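Local coordinates for protein fibrillarin-like rRNA/tRNA 2'-O-methyltransferase (Methanocaldococcus jannaschii, PDB 1FBN) that probably uses S-adenosyl-L-methionine to methylate ribose 2'-hydroxyls of rRNA and tRNA at sites chosen by a guide RNA, at residues 130-135 with 160-165; 147-152 with 174-179; 154-159 with 180-185; 208-213 with 221-226. All blocks are in the same frame, centred on the assembly; numbering follows the deposited sequence.

Contact 1 (130-135 with 160-165)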
loop_
_atom_site.group_PDB
_atom_site.type_symbol
_atom_site.label_atom_id
_atom_site.label_comp_id
_atom_site.label_asym_id
_atom_site.label_seq_id
_atom_site.Cartn_x
_atom_site.Cartn_y
_atom_site.Cartn_z
ATOM N N ASP A 130 8.724 15.644 -3.202
ATOM C CA ASP A 130 9.192 14.853 -4.331
ATOM C C ASP A 130 9.879 13.636 -3.732
ATOM O O ASP A 130 10.882 13.772 -3.034
ATOM C CB ASP A 130 10.189 15.690 -5.149
ATOM C CG ASP A 130 10.703 14.979 -6.397
ATOM O OD1 ASP A 130 10.523 13.750 -6.540
ATOM O OD2 ASP A 130 11.319 15.669 -7.240
ATOM N N ALA A 131 9.338 12.451 -4.005
ATOM C CA ALA A 131 9.906 11.214 -3.477
ATOM C C ALA A 131 11.337 10.979 -3.947
ATOM O O ALA A 131 12.059 10.173 -3.359
ATOM C CB ALA A 131 9.033 10.029 -3.839
ATOM N N ASN A 132 11.741 11.683 -5.003
ATOM C CA ASN A 132 13.089 11.557 -5.540
ATOM C C ASN A 132 14.086 12.403 -4.738
ATOM O O ASN A 132 15.295 12.345 -4.970
ATOM C CB ASN A 132 13.104 11.952 -7.019
ATOM C CG ASN A 132 14.374 11.529 -7.724
ATOM O OD1 ASN A 132 14.854 10.403 -7.549
ATOM N ND2 ASN A 132 14.930 12.431 -8.526
ATOM N N LYS A 133 13.566 13.186 -3.794
ATOM C CA LYS A 133 14.383 14.036 -2.920
ATOM C C LYS A 133 13.895 13.838 -1.485
ATOM O O LYS A 133 13.318 14.747 -0.890
ATOM C CB LYS A 133 14.243 15.517 -3.295
ATOM C CG LYS A 133 14.606 15.866 -4.730
ATOM C CD LYS A 133 14.513 17.369 -4.956
ATOM C CE LYS A 133 14.273 17.716 -6.420
ATOM N NZ LYS A 133 15.296 17.147 -7.333
ATOM N N PRO A 134 14.129 12.643 -0.908
ATOM C CA PRO A 134 13.705 12.327 0.459
ATOM C C PRO A 134 14.331 13.179 1.561
ATOM O O PRO A 134 13.745 13.322 2.638
ATOM C CB PRO A 134 14.069 10.846 0.596
ATOM C CG PRO A 134 15.262 10.717 -0.286
ATOM C CD PRO A 134 14.849 11.503 -1.503
ATOM N N GLN A 135 15.502 13.756 1.291
ATOM C CA GLN A 135 16.184 14.590 2.280
ATOM C C GLN A 135 15.378 15.834 2.628
ATOM O O GLN A 135 15.516 16.377 3.723
ATOM C CB GLN A 135 17.577 15.003 1.795
ATOM C CG GLN A 135 17.600 15.916 0.575
ATOM C CD GLN A 135 17.465 15.167 -0.745
ATOM O OE1 GLN A 135 17.350 13.936 -0.779
ATOM N NE2 GLN A 135 17.497 15.915 -1.846
ATOM N N LEU A 160 12.612 3.762 -4.110
ATOM C CA LEU A 160 12.331 2.965 -2.916
ATOM C C LEU A 160 13.612 2.790 -2.115
ATOM O O LEU A 160 13.600 2.896 -0.890
ATOM C CB LEU A 160 11.774 1.585 -3.286
ATOM C CG LEU A 160 11.400 0.648 -2.122
ATOM C CD1 LEU A 160 10.194 1.192 -1.368
ATOM C CD2 LEU A 160 11.095 -0.748 -2.634
ATOM N N ILE A 161 14.714 2.540 -2.823
ATOM C CA ILE A 161 16.023 2.335 -2.204
ATOM C C ILE A 161 16.496 3.605 -1.517
ATOM O O ILE A 161 16.980 3.561 -0.389
ATOM C CB ILE A 161 17.083 1.884 -3.245
ATOM C CG1 ILE A 161 16.751 0.479 -3.756
ATOM C CG2 ILE A 161 18.483 1.906 -2.634
ATOM C CD1 ILE A 161 17.562 0.060 -4.961
ATOM N N LYS A 162 16.317 4.736 -2.191
ATOM C CA LYS A 162 16.720 6.033 -1.653
ATOM C C LYS A 162 15.933 6.347 -0.375
ATOM O O LYS A 162 16.502 6.771 0.632
ATOM C CB LYS A 162 16.490 7.123 -2.701
ATOM C CG LYS A 162 17.307 8.378 -2.486
ATOM C CD LYS A 162 17.014 9.430 -3.550
ATOM C CE LYS A 162 17.268 8.912 -4.952
ATOM N NZ LYS A 162 16.986 9.963 -5.957
ATOM N N ASN A 163 14.628 6.102 -0.413
ATOM C CA ASN A 163 13.771 6.350 0.737
ATOM C C ASN A 163 14.004 5.352 1.867
ATOM O O ASN A 163 13.817 5.682 3.036
ATOM C CB ASN A 163 12.304 6.367 0.312
ATOM C CG ASN A 163 11.892 7.697 -0.293
ATOM O OD1 ASN A 163 11.358 8.561 0.405
ATOM N ND2 ASN A 163 12.150 7.876 -1.587
ATOM N N ALA A 164 14.421 4.137 1.514
ATOM C CA ALA A 164 14.702 3.098 2.501
ATOM C C ALA A 164 15.953 3.476 3.299
ATOM O O ALA A 164 15.983 3.331 4.524
ATOM C CB ALA A 164 14.896 1.752 1.816
ATOM N N LYS A 165 16.973 3.976 2.601
ATOM C CA LYS A 165 18.221 4.396 3.241
ATOM C C LYS A 165 17.919 5.494 4.249
ATOM O O LYS A 165 18.412 5.474 5.374
ATOM C CB LYS A 165 19.216 4.946 2.210
ATOM C CG LYS A 165 19.845 3.927 1.265
ATOM C CD LYS A 165 20.745 4.662 0.267
ATOM C CE LYS A 165 21.322 3.755 -0.810
ATOM N NZ LYS A 165 22.344 2.826 -0.271
#
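N163 and K162, neighbours on helix 156-167, reach the loop 130-135 in two different ways. The close, buried part belongs to N163 and P134. N163 ND2 gives a hydrogen bond to A131 O at 2.9 Å, the N-H pointing at the carbonyl from the edge of the amide. This, with the bonds from ND2 to I159 O and between OD1 and Y137 OH, fixes the amide's rotation and satisfies both its ends, which explains how so polar a residue can be buried here. P134 fills the space beside it with a compact, apolar ring: CB rests 3.6 Å from N163 OD1, while CD lies 3.6 Å from K162 CD, the ring crossing the lysine chain at about a right angle.

The looser side, nearer solvent, is held by the lysine end. K162 runs out extended and then bends (chi3 -57°), which carries NZ past the proline to N132. There it bonds OD1 at 2.7 Å, from above the amide carbonyl plane, and N132 O at 3.1 Å; E158 adds a weak, long ion pair. Within the loop, D130 OD1 accepts from N132 N (2.8 Å) in an Asx turn inside a type I turn. D130 and A131 are predicted S-adenosyl-L-methionine ligands, so the helix grips a loop that probably lines the cofactor site, as in Rossmann-like methyltransferases.

Contact 2 (147-152 with 174-179)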
loop_
_atom_site.group_PDB
_atom_site.type_symbol
_atom_site.label_atom_id
_atom_site.label_comp_id
_atom_site.label_asym_id
_atom_site.label_seq_id
_atom_site.Cartn_x
_atom_site.Cartn_y
_atom_site.Cartn_z
ATOM N N ILE A 147 7.465 0.903 3.956
ATOM C CA ILE A 147 7.365 1.896 2.897
ATOM C C ILE A 147 6.502 1.222 1.840
ATOM O O ILE A 147 6.755 0.071 1.466
ATOM C CB ILE A 147 8.728 2.259 2.260
ATOM C CG1 ILE A 147 9.599 3.034 3.251
ATOM C CG2 ILE A 147 8.503 3.116 1.017
ATOM C CD1 ILE A 147 10.958 3.427 2.692
ATOM N N TYR A 148 5.426 1.892 1.445
ATOM C CA TYR A 148 4.538 1.380 0.410
ATOM C C TYR A 148 4.700 2.324 -0.770
ATOM O O TYR A 148 4.481 3.527 -0.635
ATOM C CB TYR A 148 3.075 1.376 0.873
ATOM C CG TYR A 148 2.113 0.881 -0.189
ATOM C CD1 TYR A 148 1.808 -0.479 -0.304
ATOM C CD2 TYR A 148 1.531 1.767 -1.103
ATOM C CE1 TYR A 148 0.952 -0.947 -1.303
ATOM C CE2 TYR A 148 0.673 1.310 -2.106
ATOM C CZ TYR A 148 0.390 -0.048 -2.199
ATOM O OH TYR A 148 -0.456 -0.508 -3.179
ATOM N N GLU A 149 5.071 1.775 -1.923
ATOM C CA GLU A 149 5.271 2.586 -3.113
ATOM C C GLU A 149 4.429 2.167 -4.316
ATOM O O GLU A 149 4.366 0.992 -4.673
ATOM C CB GLU A 149 6.749 2.598 -3.492
ATOM C CG GLU A 149 7.052 3.451 -4.707
ATOM C CD GLU A 149 8.527 3.536 -5.018
ATOM O OE1 GLU A 149 9.344 3.376 -4.091
ATOM O OE2 GLU A 149 8.868 3.778 -6.192
ATOM N N ASP A 150 3.816 3.160 -4.951
ATOM C CA ASP A 150 2.975 2.968 -6.128
ATOM C C ASP A 150 3.215 4.144 -7.086
ATOM O O ASP A 150 2.380 5.044 -7.216
ATOM C CB ASP A 150 1.493 2.892 -5.716
ATOM C CG ASP A 150 0.547 2.650 -6.897
ATOM O OD1 ASP A 150 0.991 2.211 -7.976
ATOM O OD2 ASP A 150 -0.669 2.893 -6.739
ATOM N N VAL A 151 4.391 4.161 -7.707
ATOM C CA VAL A 151 4.734 5.212 -8.655
ATOM C C VAL A 151 5.196 4.562 -9.956
ATOM O O VAL A 151 6.162 3.793 -9.980
ATOM C CB VAL A 151 5.787 6.236 -8.080
ATOM C CG1 VAL A 151 5.918 6.096 -6.577
ATOM C CG2 VAL A 151 7.139 6.138 -8.768
ATOM N N ALA A 152 4.434 4.807 -11.019
ATOM C CA ALA A 152 4.733 4.250 -12.338
ATOM C C ALA A 152 5.781 5.084 -13.072
ATOM O O ALA A 152 5.458 5.873 -13.962
ATOM C CB ALA A 152 3.456 4.138 -13.164
ATOM N N GLY A 174 9.705 -3.142 2.597
ATOM C CA GLY A 174 9.430 -2.303 1.452
ATOM C C GLY A 174 8.394 -3.015 0.599
ATOM O O GLY A 174 8.560 -4.195 0.279
HETATM N N MSE A 175 7.284 -2.335 0.317
HETATM C CA MSE A 175 6.218 -2.884 -0.518
HETATM C C MSE A 175 6.166 -2.001 -1.761
HETATM O O MSE A 175 6.007 -0.788 -1.650
HETATM C CB MSE A 175 4.866 -2.840 0.209
HETATM C CG MSE A 175 4.804 -3.648 1.497
HETATM SE SE MSE A 175 3.144 -3.709 2.228
HETATM C CE MSE A 175 2.441 -5.084 1.328
ATOM N N ILE A 176 6.326 -2.595 -2.938
ATOM C CA ILE A 176 6.306 -1.808 -4.167
ATOM C C ILE A 176 5.530 -2.469 -5.308
ATOM O O ILE A 176 5.786 -3.621 -5.676
ATOM C CB ILE A 176 7.761 -1.449 -4.625
ATOM C CG1 ILE A 176 7.738 -0.504 -5.831
ATOM C CG2 ILE A 176 8.559 -2.713 -4.945
ATOM C CD1 ILE A 176 9.108 -0.040 -6.273
ATOM N N ALA A 177 4.539 -1.744 -5.821
ATOM C CA ALA A 177 3.722 -2.213 -6.934
ATOM C C ALA A 177 4.397 -1.710 -8.205
ATOM O O ALA A 177 4.461 -0.508 -8.448
ATOM C CB ALA A 177 2.307 -1.656 -6.827
ATOM N N ILE A 178 4.915 -2.635 -9.004
ATOM C CA ILE A 178 5.617 -2.279 -10.228
ATOM C C ILE A 178 4.857 -2.552 -11.524
ATOM O O ILE A 178 4.417 -3.674 -11.785
ATOM C CB ILE A 178 6.990 -2.988 -10.297
ATOM C CG1 ILE A 178 7.830 -2.626 -9.069
ATOM C CG2 ILE A 178 7.726 -2.600 -11.578
ATOM C CD1 ILE A 178 9.238 -3.200 -9.079
ATOM N N LYS A 179 4.691 -1.495 -12.317
ATOM C CA LYS A 179 4.041 -1.576 -13.620
ATOM C C LYS A 179 5.198 -1.737 -14.610
ATOM O O LYS A 179 5.956 -0.792 -14.844
ATOM C CB LYS A 179 3.281 -0.282 -13.915
ATOM C CG LYS A 179 2.661 -0.238 -15.297
ATOM C CD LYS A 179 1.965 1.085 -15.554
ATOM C CE LYS A 179 1.407 1.141 -16.964
ATOM N NZ LYS A 179 0.700 2.425 -17.208
HETATM O O HOH W 1 3.345 1.683 -9.161
HETATM O O HOH W 2 5.981 1.682 -7.640
#
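With CG of E149 and CG1 of I176 both anti to their backbone nitrogens (chi1 -179° and -174°), the two side chains run out side by side from adjacent strands of the central sheet. Segments 147-149 and 174-179 are parallel (3° between their axes), and the strands they belong to, 144-149 and 172-179, are linked through helix 156-167, a beta-alpha-beta crossover of the Rossmann-like methyltransferase fold. I176 CD1 lies 3.8 Å from E149 OE2, and the pair faces that helix, where Q156 and L160 touch the glutamate. A glycine in place of E149 would probably leave one flank of the I176 chain bare and open a gap beneath L160.

On the opposite face Y148 CD1 meets CB of M175, a selenomethionine, at 3.9 Å; the tyrosine ring and the selenomethionine chain suit the packing against L59 of helix 58-64. The backbones are joined by M175 N to I147 O (2.7 Å), E149 N to M175 O (2.7 Å) and A177 N to E149 O (3.0 Å).

Beyond E149 the chains part, and the predicted cofactor residues D150, V151 and A152 begin. D150 OD2 forms a salt bridge with K58. Water takes over from direct pairing: one molecule joins V151 N to A177 O, and another lies 2.7 Å from D150 OD1 and 2.6 Å from A177 O.

Contact 3 (154-159 with 180-185)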
loop_
_atom_site.group_PDB
_atom_site.type_symbol
_atom_site.label_atom_id
_atom_site.label_comp_id
_atom_site.label_asym_id
_atom_site.label_seq_id
_atom_site.Cartn_x
_atom_site.Cartn_y
_atom_site.Cartn_z
ATOM N N PRO A 154 10.224 4.982 -14.440
ATOM C CA PRO A 154 11.407 4.172 -14.735
ATOM C C PRO A 154 12.360 4.055 -13.549
ATOM O O PRO A 154 13.083 3.071 -13.427
ATOM C CB PRO A 154 12.071 4.946 -15.876
ATOM C CG PRO A 154 10.927 5.624 -16.547
ATOM C CD PRO A 154 10.128 6.115 -15.375
ATOM N N ASN A 155 12.359 5.067 -12.683
ATOM C CA ASN A 155 13.236 5.092 -11.514
ATOM C C ASN A 155 12.550 4.710 -10.194
ATOM O O ASN A 155 13.092 4.962 -9.116
ATOM C CB ASN A 155 13.881 6.482 -11.380
ATOM C CG ASN A 155 12.858 7.590 -11.110
ATOM O OD1 ASN A 155 11.664 7.430 -11.360
ATOM N ND2 ASN A 155 13.335 8.720 -10.597
ATOM N N GLN A 156 11.378 4.083 -10.274
ATOM C CA GLN A 156 10.641 3.696 -9.073
ATOM C C GLN A 156 11.443 2.836 -8.095
ATOM O O GLN A 156 11.341 3.024 -6.884
ATOM C CB GLN A 156 9.318 3.022 -9.438
ATOM C CG GLN A 156 9.449 1.746 -10.237
ATOM C CD GLN A 156 8.111 1.259 -10.737
ATOM O OE1 GLN A 156 7.315 0.715 -9.975
ATOM N NE2 GLN A 156 7.843 1.471 -12.019
ATOM N N ALA A 157 12.268 1.927 -8.610
ATOM C CA ALA A 157 13.078 1.074 -7.741
ATOM C C ALA A 157 14.122 1.878 -6.962
ATOM O O ALA A 157 14.218 1.740 -5.741
ATOM C CB ALA A 157 13.746 -0.051 -8.538
ATOM N N GLU A 158 14.877 2.735 -7.650
ATOM C CA GLU A 158 15.895 3.536 -6.972
ATOM C C GLU A 158 15.243 4.482 -5.965
ATOM O O GLU A 158 15.847 4.811 -4.947
ATOM C CB GLU A 158 16.772 4.317 -7.963
ATOM C CG GLU A 158 16.102 5.528 -8.598
ATOM C CD GLU A 158 17.097 6.547 -9.136
ATOM O OE1 GLU A 158 17.520 7.430 -8.356
ATOM O OE2 GLU A 158 17.447 6.473 -10.337
ATOM N N ILE A 159 14.007 4.896 -6.241
ATOM C CA ILE A 159 13.285 5.777 -5.325
ATOM C C ILE A 159 13.004 5.034 -4.017
ATOM O O ILE A 159 13.154 5.608 -2.940
ATOM C CB ILE A 159 11.949 6.311 -5.926
ATOM C CG1 ILE A 159 12.224 7.360 -7.007
ATOM C CG2 ILE A 159 11.081 6.934 -4.830
ATOM C CD1 ILE A 159 10.965 7.881 -7.675
ATOM N N ALA A 180 5.350 -2.941 -15.157
ATOM C CA ALA A 180 6.435 -3.238 -16.094
ATOM C C ALA A 180 6.582 -2.237 -17.241
ATOM O O ALA A 180 7.687 -1.775 -17.525
ATOM C CB ALA A 180 6.281 -4.649 -16.647
ATOM N N ARG A 181 5.469 -1.893 -17.880
ATOM C CA ARG A 181 5.479 -0.970 -19.008
ATOM C C ARG A 181 5.891 0.466 -18.677
ATOM O O ARG A 181 6.183 1.247 -19.584
ATOM C CB ARG A 181 4.126 -0.987 -19.715
ATOM C CG ARG A 181 3.775 -2.310 -20.387
ATOM C CD ARG A 181 4.370 -2.438 -21.779
ATOM N NE ARG A 181 5.803 -2.694 -21.745
ATOM C CZ ARG A 181 6.383 -3.795 -22.218
ATOM N NH1 ARG A 181 5.658 -4.760 -22.774
ATOM N NH2 ARG A 181 7.695 -3.938 -22.117
ATOM N N SER A 182 5.907 0.825 -17.393
ATOM C CA SER A 182 6.316 2.175 -16.997
ATOM C C SER A 182 7.845 2.273 -16.951
ATOM O O SER A 182 8.406 3.363 -16.846
ATOM C CB SER A 182 5.721 2.564 -15.636
ATOM O OG SER A 182 6.336 1.867 -14.565
ATOM N N ILE A 183 8.504 1.119 -17.039
ATOM C CA ILE A 183 9.960 1.025 -17.013
ATOM C C ILE A 183 10.530 0.784 -18.410
ATOM O O ILE A 183 11.537 1.386 -18.794
ATOM C CB ILE A 183 10.397 -0.106 -16.058
ATOM C CG1 ILE A 183 10.045 0.289 -14.622
ATOM C CG2 ILE A 183 11.889 -0.407 -16.204
ATOM C CD1 ILE A 183 10.026 -0.852 -13.668
ATOM N N ASP A 184 9.855 -0.059 -19.184
ATOM C CA ASP A 184 10.303 -0.389 -20.532
ATOM C C ASP A 184 9.092 -0.783 -21.381
ATOM O O ASP A 184 8.238 -1.544 -20.931
ATOM C CB ASP A 184 11.299 -1.549 -20.453
ATOM C CG ASP A 184 12.158 -1.675 -21.688
ATOM O OD1 ASP A 184 11.637 -2.069 -22.749
ATOM O OD2 ASP A 184 13.371 -1.404 -21.588
ATOM N N VAL A 185 9.018 -0.253 -22.602
ATOM C CA VAL A 185 7.906 -0.551 -23.508
ATOM C C VAL A 185 8.223 -1.610 -24.571
ATOM O O VAL A 185 7.355 -1.974 -25.368
ATOM C CB VAL A 185 7.401 0.728 -24.228
ATOM C CG1 VAL A 185 6.868 1.730 -23.217
ATOM C CG2 VAL A 185 8.515 1.348 -25.063
#
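Two flat groups frame this contact: the amide of Q156, whose NE2 reaches S182 and I183 of the facing loop, and the guanidinium of R181, which closes on the backbone of its own loop. V185 C lies over one guanidinium face, toward the rim, while D184 O sits at the edge in its plane, gripped side-on by NE and NH2. The setting is the Rossmann-like fold, where the start of helix 156-167 meets the loop following strand 172-179.

Q156 NE2 is 3.0 Å from S182 OG; NE2 also bonds to Q153 O, and OG to K179 O. A long glutamine suits this place: with CG between the backbone N and the carbonyl carbon (chi1 61°) and the chain extended beyond it, NE2 is carried to the loop. I183 CD1 packs 3.6 Å from Q156 NE2, its chain crossing the glutamine at about a right angle, and I183 CG1 lies 4.1 Å from P154 CA; the same isoleucine touches I178 and Q196. Replacing I183 by an alanine would probably open a gap beside P154 and leave the Q156 amide less confined. P154, an exposed ring, leans on the loop backbone, its CG 3.4 Å from S182 O.

Contact 4 (208-213 with 221-226)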
loop_
_atom_site.group_PDB
_atom_site.type_symbol
_atom_site.label_atom_id
_atom_site.label_comp_id
_atom_site.label_asym_id
_atom_site.label_seq_id
_atom_site.Cartn_x
_atom_site.Cartn_y
_atom_site.Cartn_z
ATOM N N VAL A 208 10.863 -11.226 -0.122
ATOM C CA VAL A 208 10.126 -12.258 0.608
ATOM C C VAL A 208 8.742 -12.593 0.056
ATOM O O VAL A 208 8.121 -13.560 0.493
ATOM C CB VAL A 208 10.017 -11.934 2.131
ATOM C CG1 VAL A 208 11.409 -11.917 2.760
ATOM C CG2 VAL A 208 9.305 -10.606 2.360
ATOM N N ASP A 209 8.255 -11.786 -0.884
ATOM C CA ASP A 209 6.956 -12.033 -1.509
ATOM C C ASP A 209 6.906 -11.355 -2.871
ATOM O O ASP A 209 7.588 -10.352 -3.114
ATOM C CB ASP A 209 5.801 -11.547 -0.625
ATOM C CG ASP A 209 4.527 -12.380 -0.802
ATOM O OD1 ASP A 209 4.321 -12.972 -1.883
ATOM O OD2 ASP A 209 3.722 -12.450 0.148
ATOM N N GLU A 210 6.112 -11.934 -3.763
ATOM C CA GLU A 210 5.952 -11.433 -5.121
ATOM C C GLU A 210 4.575 -11.892 -5.590
ATOM O O GLU A 210 4.308 -13.093 -5.670
ATOM C CB GLU A 210 7.050 -12.008 -6.015
ATOM C CG GLU A 210 7.107 -11.414 -7.407
ATOM C CD GLU A 210 8.217 -12.010 -8.263
ATOM O OE1 GLU A 210 9.309 -12.302 -7.723
ATOM O OE2 GLU A 210 7.995 -12.177 -9.482
ATOM N N VAL A 211 3.700 -10.929 -5.880
ATOM C CA VAL A 211 2.335 -11.232 -6.296
ATOM C C VAL A 211 1.916 -10.596 -7.618
ATOM O O VAL A 211 1.944 -9.371 -7.778
ATOM C CB VAL A 211 1.306 -10.786 -5.209
ATOM C CG1 VAL A 211 -0.096 -11.255 -5.572
ATOM C CG2 VAL A 211 1.696 -11.317 -3.842
ATOM N N ASP A 212 1.529 -11.443 -8.566
ATOM C CA ASP A 212 1.039 -10.980 -9.858
ATOM C C ASP A 212 -0.430 -10.616 -9.608
ATOM O O ASP A 212 -1.247 -11.487 -9.307
ATOM C CB ASP A 212 1.140 -12.105 -10.901
ATOM C CG ASP A 212 0.738 -11.657 -12.309
ATOM O OD1 ASP A 212 0.292 -10.506 -12.486
ATOM O OD2 ASP A 212 0.877 -12.465 -13.252
ATOM N N ILE A 213 -0.747 -9.325 -9.676
ATOM C CA ILE A 213 -2.115 -8.864 -9.449
ATOM C C ILE A 213 -2.901 -8.829 -10.765
ATOM O O ILE A 213 -3.896 -8.118 -10.904
ATOM C CB ILE A 213 -2.117 -7.492 -8.743
ATOM C CG1 ILE A 213 -1.403 -6.437 -9.592
ATOM C CG2 ILE A 213 -1.398 -7.610 -7.407
ATOM C CD1 ILE A 213 -1.511 -5.033 -9.027
ATOM N N VAL A 221 3.200 -6.250 -10.702
ATOM C CA VAL A 221 3.616 -7.208 -9.676
ATOM C C VAL A 221 3.956 -6.480 -8.381
ATOM O O VAL A 221 4.658 -5.471 -8.400
ATOM C CB VAL A 221 4.862 -8.025 -10.114
ATOM C CG1 VAL A 221 5.394 -8.846 -8.953
ATOM C CG2 VAL A 221 4.514 -8.941 -11.274
HETATM N N MSE A 222 3.421 -6.974 -7.267
HETATM C CA MSE A 222 3.689 -6.394 -5.954
HETATM C C MSE A 222 4.884 -7.128 -5.342
HETATM O O MSE A 222 4.855 -8.346 -5.160
HETATM C CB MSE A 222 2.460 -6.534 -5.038
HETATM C CG MSE A 222 2.624 -5.983 -3.616
HETATM SE SE MSE A 222 2.708 -4.174 -3.490
HETATM C CE MSE A 222 0.999 -3.784 -3.438
ATOM N N PHE A 223 5.957 -6.391 -5.085
ATOM C CA PHE A 223 7.148 -6.959 -4.466
ATOM C C PHE A 223 7.182 -6.553 -2.995
ATOM O O PHE A 223 6.775 -5.445 -2.635
ATOM C CB PHE A 223 8.429 -6.445 -5.146
ATOM C CG PHE A 223 8.683 -7.030 -6.508
ATOM C CD1 PHE A 223 9.353 -8.245 -6.644
ATOM C CD2 PHE A 223 8.271 -6.360 -7.656
ATOM C CE1 PHE A 223 9.612 -8.784 -7.905
ATOM C CE2 PHE A 223 8.524 -6.890 -8.923
ATOM C CZ PHE A 223 9.196 -8.104 -9.047
ATOM N N VAL A 224 7.616 -7.480 -2.147
ATOM C CA VAL A 224 7.754 -7.219 -0.721
ATOM C C VAL A 224 9.150 -7.697 -0.338
ATOM O O VAL A 224 9.557 -8.806 -0.692
ATOM C CB VAL A 224 6.699 -7.965 0.124
ATOM C CG1 VAL A 224 6.922 -7.680 1.602
ATOM C CG2 VAL A 224 5.287 -7.542 -0.279
ATOM N N GLY A 225 9.900 -6.838 0.342
ATOM C CA GLY A 225 11.242 -7.207 0.748
ATOM C C GLY A 225 11.620 -6.650 2.103
ATOM O O GLY A 225 11.077 -5.630 2.534
ATOM N N ILE A 226 12.506 -7.357 2.800
ATOM C CA ILE A 226 12.981 -6.916 4.111
ATOM C C ILE A 226 14.243 -6.093 3.893
ATOM O O ILE A 226 15.141 -6.508 3.157
ATOM C CB ILE A 226 13.314 -8.099 5.047
ATOM C CG1 ILE A 226 12.083 -8.976 5.239
ATOM C CG2 ILE A 226 13.783 -7.583 6.404
ATOM C CD1 ILE A 226 12.216 -10.005 6.354
#
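V208 and D209 both pair with V224, a classic beta bulge in an otherwise regular antiparallel hairpin. Its hydrogen bonds show the irregularity: V224 O accepts from V208 N at 2.8 Å and, less closely, from D209 N at 3.3 Å, while V224 N returns a bond to D209 O. Past the bulge, V211 and M222 form a normal hydrogen-bonded pair, V211 N to M222 O and M222 N to V211 O both at 2.9 Å. CA-H...O contacts from E210 CA to M222 O and V221 CA to V211 O fill the intervals.

The apolar cluster of V208, V224 and I226 uses beta-branched residues, which suit extended strands. V208 spreads its two methyls, CG2 meeting V224 CG1 at 3.8 Å and CG1 meeting I226 CG1 at 3.9 Å.

E210 mixes both kinds of chemistry. With CG anti to the backbone N (chi1 -172°) and an extended chain, it lies alongside F223, its methylene CG 3.5 Å from V221 CG1 and its carboxyl CD 3.5 Å from F223 CE1; carboxylate and ring planes are 41° apart. V221 CG1 lies over one face of that ring, toward its rim.

Strand 205-212 is an edge strand of the sheet within this chain, and 220-227 separates it from 172-179. Helix 189-203 covers the E210-F223 face with F193 and K197; on the other, L59 and A62 of helix 58-64 meet M222, and D209 OD2 bonds K68 N and V69 N.

Overall arrangement
Contact 2 lies deepest, about 7 Å from the chain centre, and contact 4 extends the same sheet outward: I176 and G174 bond to F223 and G225 on the neighbouring strand. Both depend on backbone pairing, parallel and direct in contact 2, antiparallel and bulged in contact 4. Contacts 1 and 3 sit nearer the surface, centred about 17 and 18 Å out, and bury less area. Both use helix 156-167, the first by its middle and the second by its start, and there polar side chains reaching to loops replace strand pairing. Contacts 1 and 2 together hold predicted cofactor residues from two loops, while contact 4 lies on the sheet's far flank.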